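Esterase (Capnocytophaga ochracea, PDB 4W9R) is of unknown function but belongs to the putative esterase family of the alpha/beta-hydrolase clan, and so may hydrolyse ester bonds. Local coordinates at residues V68-T80 / E91-L103. Residues are numbered along the deposited sequence; the frame is centred on the assembly and turned at random. Where two conformers were deposited one is given.
Sequences VVGVYEPKQEDVT and ESARFFEFVSAEL
Phe-95 drives its ring from helix 91-103 into the bend between strand 68-71 and the short helical turn about 76-79. CE1 lies 3.7 Å from Pro-74 CB, CG1 of Val-71 arrives at the ring edge, near its plane, and CE2 is 4.0 Å from Val-79 CG1, which approaches obliquely from the same side of the ring as Pro-74. With CG anti to the backbone N (chi1 -179°), the ring extends from the helix toward the loop. Nearer the helix backbone, Asp-78 CB packs 3.8 Å from Phe-95 CB. An alanine in place of Phe-95 would probably leave Val-71, Pro-74 and Val-79 without their common apolar partner and open a gap under the loop.

Further along the helix, Leu-103 completes the apolar row: its CD2 slides past Val-71 CG2 at 3.7 Å, while CD1 meets Val-69 CG1 tip to tip. Phe-98 presents its edge to Val-71 more loosely. At the start of the helix the contact turns polar but gains no hydrogen bond across it; Ser-92 makes a close CA-H...O packing contact with Asp-78 O (CA to O 3.1 Å).

The turn is tied within itself: Asp-78 OD2 accepts a hydrogen bond from the Lys-75 backbone N-H, met from above the carboxylate plane, and also forms a salt bridge with Arg-17, whereas Ser-92 OG bonds to Ile-89 O. Leu-128 of helix 123-128 also touches Phe-95, and Ile-21 of strand 17-24 touches Leu-103. Helix 91-110 lies in the beta-alpha-beta crossover from strand 67-71 to strand 116-122, with strand 35-40 between them in the alpha/beta-hydrolase-type sheet. The short strand and helix segments run nearly antiparallel (155°), joined by apolar side chains, with polar bonding spent within each segment and on neighbouring residues.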
loop_
_atom_site.group_PDB
_atom_site.type_symbol
_atom_site.label_atom_id
_atom_site.label_comp_id
_atom_site.label_asym_id
_atom_site.label_seq_id
_atom_site.Cartn_x
_atom_site.Cartn_y
_atom_site.Cartn_z
ATOM N N VAL B 68 12.988 -1.938 -10.368
ATOM C CA VAL B 68 11.637 -1.765 -10.881
ATOM C C VAL B 68 11.636 -0.881 -12.124
ATOM O O VAL B 68 12.173 0.227 -12.110
ATOM C CB VAL B 68 10.704 -1.152 -9.818
ATOM C CG1 VAL B 68 9.268 -1.123 -10.321
ATOM C CG2 VAL B 68 10.797 -1.935 -8.519
ATOM N N VAL B 69 11.036 -1.379 -13.199
ATOM C CA VAL B 69 10.947 -0.622 -14.440
ATOM C C VAL B 69 9.492 -0.378 -14.820
ATOM O O VAL B 69 8.759 -1.316 -15.131
ATOM C CB VAL B 69 11.657 -1.350 -15.596
ATOM C CG1 VAL B 69 11.461 -0.592 -16.901
ATOM C CG2 VAL B 69 13.134 -1.519 -15.286
ATOM N N GLY B 70 9.070 0.881 -14.775
ATOM C CA GLY B 70 7.718 1.226 -15.168
ATOM C C GLY B 70 7.571 1.667 -16.613
ATOM O O GLY B 70 8.501 2.208 -17.209
ATOM N N VAL B 71 6.377 1.467 -17.161
ATOM C CA VAL B 71 6.038 1.952 -18.493
ATOM C C VAL B 71 4.938 2.997 -18.355
ATOM O O VAL B 71 3.824 2.681 -17.941
ATOM C CB VAL B 71 5.569 0.817 -19.425
ATOM C CG1 VAL B 71 5.214 1.366 -20.798
ATOM C CG2 VAL B 71 6.639 -0.255 -19.536
ATOM N N TYR B 72 5.252 4.241 -18.693
ATOM C CA TYR B 72 4.343 5.346 -18.406
ATOM C C TYR B 72 3.329 5.607 -19.513
ATOM O O TYR B 72 3.691 5.816 -20.672
ATOM C CB TYR B 72 5.139 6.622 -18.125
ATOM C CG TYR B 72 5.826 6.617 -16.779
ATOM C CD1 TYR B 72 7.113 6.115 -16.635
ATOM C CD2 TYR B 72 5.183 7.107 -15.651
ATOM C CE1 TYR B 72 7.741 6.106 -15.405
ATOM C CE2 TYR B 72 5.804 7.102 -14.418
ATOM C CZ TYR B 72 7.082 6.600 -14.299
ATOM O OH TYR B 72 7.702 6.594 -13.071
ATOM N N GLU B 73 2.057 5.587 -19.122
ATOM C CA GLU B 73 0.932 5.947 -19.984
ATOM C C GLU B 73 0.940 5.282 -21.358
ATOM O O GLU B 73 1.110 5.955 -22.374
ATOM C CB GLU B 73 0.878 7.466 -20.157
ATOM C CG GLU B 73 0.456 8.212 -18.900
ATOM C CD GLU B 73 0.340 9.708 -19.114
ATOM O OE1 GLU B 73 1.203 10.279 -19.813
ATOM O OE2 GLU B 73 -0.617 10.313 -18.586
ATOM N N PRO B 74 0.752 3.956 -21.395
ATOM C CA PRO B 74 0.559 3.310 -22.694
ATOM C C PRO B 74 -0.822 3.649 -23.242
ATOM O O PRO B 74 -1.737 3.902 -22.459
ATOM C CB PRO B 74 0.683 1.821 -22.368
ATOM C CG PRO B 74 0.244 1.719 -20.944
ATOM C CD PRO B 74 0.689 2.993 -20.279
ATOM N N LYS B 75 -0.969 3.668 -24.561
ATOM C CA LYS B 75 -2.257 3.973 -25.171
ATOM C C LYS B 75 -3.257 2.851 -24.906
ATOM O O LYS B 75 -2.867 1.715 -24.634
ATOM C CB LYS B 75 -2.099 4.204 -26.673
ATOM C CG LYS B 75 -1.161 5.348 -27.026
ATOM C CD LYS B 75 -1.025 5.503 -28.533
ATOM C CE LYS B 75 -0.104 6.658 -28.890
ATOM N NZ LYS B 75 -0.609 7.953 -28.356
ATOM N N GLN B 76 -4.544 3.177 -24.979
ATOM C CA GLN B 76 -5.595 2.201 -24.712
ATOM C C GLN B 76 -5.536 1.020 -25.678
ATOM O O GLN B 76 -5.740 -0.128 -25.281
ATOM C CB GLN B 76 -6.969 2.867 -24.787
ATOM C CG GLN B 76 -8.126 1.920 -24.527
ATOM C CD GLN B 76 -9.470 2.615 -24.590
ATOM O OE1 GLN B 76 -9.547 3.844 -24.614
ATOM N NE2 GLN B 76 -10.540 1.829 -24.618
ATOM N N GLU B 77 -5.253 1.303 -26.945
ATOM C CA GLU B 77 -5.170 0.254 -27.956
ATOM C C GLU B 77 -3.949 -0.636 -27.745
ATOM O O GLU B 77 -3.890 -1.752 -28.262
ATOM C CB GLU B 77 -5.138 0.861 -29.361
ATOM C CG GLU B 77 -6.471 1.426 -29.830
ATOM C CD GLU B 77 -6.390 2.024 -31.222
ATOM O OE1 GLU B 77 -5.292 2.471 -31.616
ATOM O OE2 GLU B 77 -7.421 2.042 -31.925
ATOM N N ASP B 78 -2.977 -0.140 -26.986
ATOM C CA ASP B 78 -1.770 -0.908 -26.700
ATOM C C ASP B 78 -2.024 -2.017 -25.684
ATOM O O ASP B 78 -1.518 -3.127 -25.829
ATOM C CB ASP B 78 -0.653 0.007 -26.186
ATOM C CG ASP B 78 -0.099 0.921 -27.262
ATOM O OD1 ASP B 78 -0.224 0.585 -28.459
ATOM O OD2 ASP B 78 0.471 1.975 -26.908
ATOM N N VAL B 79 -2.782 -1.703 -24.640
ATOM C CA VAL B 79 -3.003 -2.647 -23.550
ATOM C C VAL B 79 -4.307 -3.438 -23.645
ATOM O O VAL B 79 -4.601 -4.251 -22.768
ATOM C CB VAL B 79 -2.978 -1.925 -22.191
ATOM C CG1 VAL B 79 -1.610 -1.305 -21.952
ATOM C CG2 VAL B 79 -4.067 -0.868 -22.135
ATOM N N THR B 80 -5.091 -3.207 -24.691
ATOM C CA THR B 80 -6.417 -3.818 -24.766
ATOM C C THR B 80 -6.484 -5.033 -25.684
ATOM O O THR B 80 -6.155 -4.956 -26.867
ATOM C CB THR B 80 -7.475 -2.806 -25.235
ATOM O OG1 THR B 80 -7.535 -1.712 -24.313
ATOM C CG2 THR B 80 -8.842 -3.469 -25.309
ATOM N N GLU B 91 -1.928 -3.342 -32.462
ATOM C CA GLU B 91 -1.298 -2.460 -31.482
ATOM C C GLU B 91 -1.005 -3.177 -30.167
ATOM O O GLU B 91 0.047 -2.969 -29.559
ATOM C CB GLU B 91 -2.177 -1.234 -31.217
ATOM C CG GLU B 91 -2.349 -0.305 -32.412
ATOM C CD GLU B 91 -3.577 -0.631 -33.244
ATOM O OE1 GLU B 91 -4.180 -1.703 -33.031
ATOM O OE2 GLU B 91 -3.944 0.194 -34.108
ATOM N N SER B 92 -1.936 -4.020 -29.732
ATOM C CA SER B 92 -1.780 -4.747 -28.477
ATOM C C SER B 92 -0.679 -5.797 -28.575
ATOM O O SER B 92 0.023 -6.061 -27.600
ATOM C CB SER B 92 -3.100 -5.404 -28.065
ATOM O OG SER B 92 -3.553 -6.306 -29.058
ATOM N N ALA B 93 -0.529 -6.392 -29.754
ATOM C CA ALA B 93 0.511 -7.388 -29.976
ATOM C C ALA B 93 1.886 -6.732 -29.993
ATOM O O ALA B 93 2.859 -7.293 -29.487
ATOM C CB ALA B 93 0.267 -8.138 -31.271
ATOM N N ARG B 94 1.960 -5.541 -30.578
ATOM C CA ARG B 94 3.212 -4.802 -30.649
ATOM C C ARG B 94 3.679 -4.397 -29.255
ATOM O O ARG B 94 4.857 -4.530 -28.925
ATOM C CB ARG B 94 3.060 -3.569 -31.544
ATOM C CG ARG B 94 2.862 -3.899 -33.020
ATOM C CD ARG B 94 2.579 -2.652 -33.845
ATOM N NE ARG B 94 1.437 -2.849 -34.733
ATOM C CZ ARG B 94 0.506 -1.930 -34.974
ATOM N NH1 ARG B 94 0.582 -0.738 -34.397
ATOM N NH2 ARG B 94 -0.501 -2.201 -35.793
ATOM N N PHE B 95 2.751 -3.911 -28.436
ATOM C CA PHE B 95 3.078 -3.534 -27.066
ATOM C C PHE B 95 3.454 -4.766 -26.252
ATOM O O PHE B 95 4.407 -4.741 -25.472
ATOM C CB PHE B 95 1.906 -2.804 -26.407
ATOM C CG PHE B 95 2.186 -2.360 -25.000
ATOM C CD1 PHE B 95 2.855 -1.173 -24.755
ATOM C CD2 PHE B 95 1.782 -3.131 -23.921
ATOM C CE1 PHE B 95 3.115 -0.762 -23.461
ATOM C CE2 PHE B 95 2.040 -2.726 -22.625
ATOM C CZ PHE B 95 2.708 -1.539 -22.395
ATOM N N PHE B 96 2.691 -5.838 -26.442
ATOM C CA PHE B 96 2.928 -7.102 -25.755
ATOM C C PHE B 96 4.359 -7.593 -25.963
ATOM O O PHE B 96 5.037 -7.966 -25.006
ATOM C CB PHE B 96 1.930 -8.156 -26.239
ATOM C CG PHE B 96 2.038 -9.474 -25.530
ATOM C CD1 PHE B 96 1.538 -9.628 -24.249
ATOM C CD2 PHE B 96 2.624 -10.563 -26.153
ATOM C CE1 PHE B 96 1.630 -10.843 -23.598
ATOM C CE2 PHE B 96 2.718 -11.778 -25.505
ATOM C CZ PHE B 96 2.222 -11.919 -24.226
ATOM N N GLU B 97 4.810 -7.580 -27.215
ATOM C CA GLU B 97 6.152 -8.045 -27.553
ATOM C C GLU B 97 7.223 -7.005 -27.231
ATOM O O GLU B 97 8.380 -7.351 -26.998
ATOM C CB GLU B 97 6.226 -8.435 -29.030
ATOM C CG GLU B 97 5.317 -9.596 -29.411
ATOM C CD GLU B 97 5.523 -10.057 -30.843
ATOM O OE1 GLU B 97 6.616 -9.817 -31.397
ATOM O OE2 GLU B 97 4.589 -10.659 -31.414
ATOM N N PHE B 98 6.834 -5.732 -27.221
ATOM C CA PHE B 98 7.748 -4.657 -26.843
ATOM C C PHE B 98 8.309 -4.884 -25.444
ATOM O O PHE B 98 9.496 -4.675 -25.200
ATOM C CB PHE B 98 7.043 -3.299 -26.917
ATOM C CG PHE B 98 7.562 -2.290 -25.928
ATOM C CD1 PHE B 98 8.793 -1.684 -26.114
ATOM C CD2 PHE B 98 6.810 -1.942 -24.815
ATOM C CE1 PHE B 98 9.271 -0.757 -25.205
ATOM C CE2 PHE B 98 7.281 -1.014 -23.902
ATOM C CZ PHE B 98 8.514 -0.420 -24.099
ATOM N N VAL B 99 7.448 -5.318 -24.529
ATOM C CA VAL B 99 7.871 -5.615 -23.165
ATOM C C VAL B 99 8.809 -6.818 -23.139
ATOM O O VAL B 99 9.891 -6.762 -22.556
ATOM C CB VAL B 99 6.663 -5.892 -22.249
ATOM C CG1 VAL B 99 7.129 -6.217 -20.838
ATOM C CG2 VAL B 99 5.714 -4.702 -22.241
ATOM N N SER B 100 8.385 -7.904 -23.780
ATOM C CA SER B 100 9.152 -9.148 -23.802
ATOM C C SER B 100 10.469 -9.054 -24.563
ATOM O O SER B 100 11.529 -9.371 -24.026
ATOM C CB SER B 100 8.314 -10.271 -24.417
ATOM O OG SER B 100 7.258 -10.657 -23.562
ATOM N N ALA B 101 10.393 -8.638 -25.823
ATOM C CA ALA B 101 11.532 -8.739 -26.730
ATOM C C ALA B 101 12.453 -7.520 -26.735
ATOM O O ALA B 101 13.554 -7.580 -27.281
ATOM C CB ALA B 101 11.034 -9.012 -28.144
ATOM N N GLU B 102 12.019 -6.423 -26.127
ATOM C CA GLU B 102 12.791 -5.185 -26.191
ATOM C C GLU B 102 13.145 -4.633 -24.815
ATOM O O GLU B 102 14.320 -4.556 -24.455
ATOM C CB GLU B 102 12.033 -4.125 -26.993
ATOM C CG GLU B 102 11.719 -4.532 -28.422
ATOM C CD GLU B 102 11.019 -3.436 -29.200
ATOM O OE1 GLU B 102 10.752 -2.367 -28.612
ATOM O OE2 GLU B 102 10.738 -3.640 -30.400
ATOM N N LEU B 103 12.123 -4.240 -24.058
ATOM C CA LEU B 103 12.319 -3.592 -22.763
ATOM C C LEU B 103 13.109 -4.453 -21.781
ATOM O O LEU B 103 14.131 -4.018 -21.252
ATOM C CB LEU B 103 10.969 -3.222 -22.148
ATOM C CG LEU B 103 11.043 -2.468 -20.820
ATOM C CD1 LEU B 103 11.822 -1.170 -20.986
ATOM C CD2 LEU B 103 9.652 -2.194 -20.283
#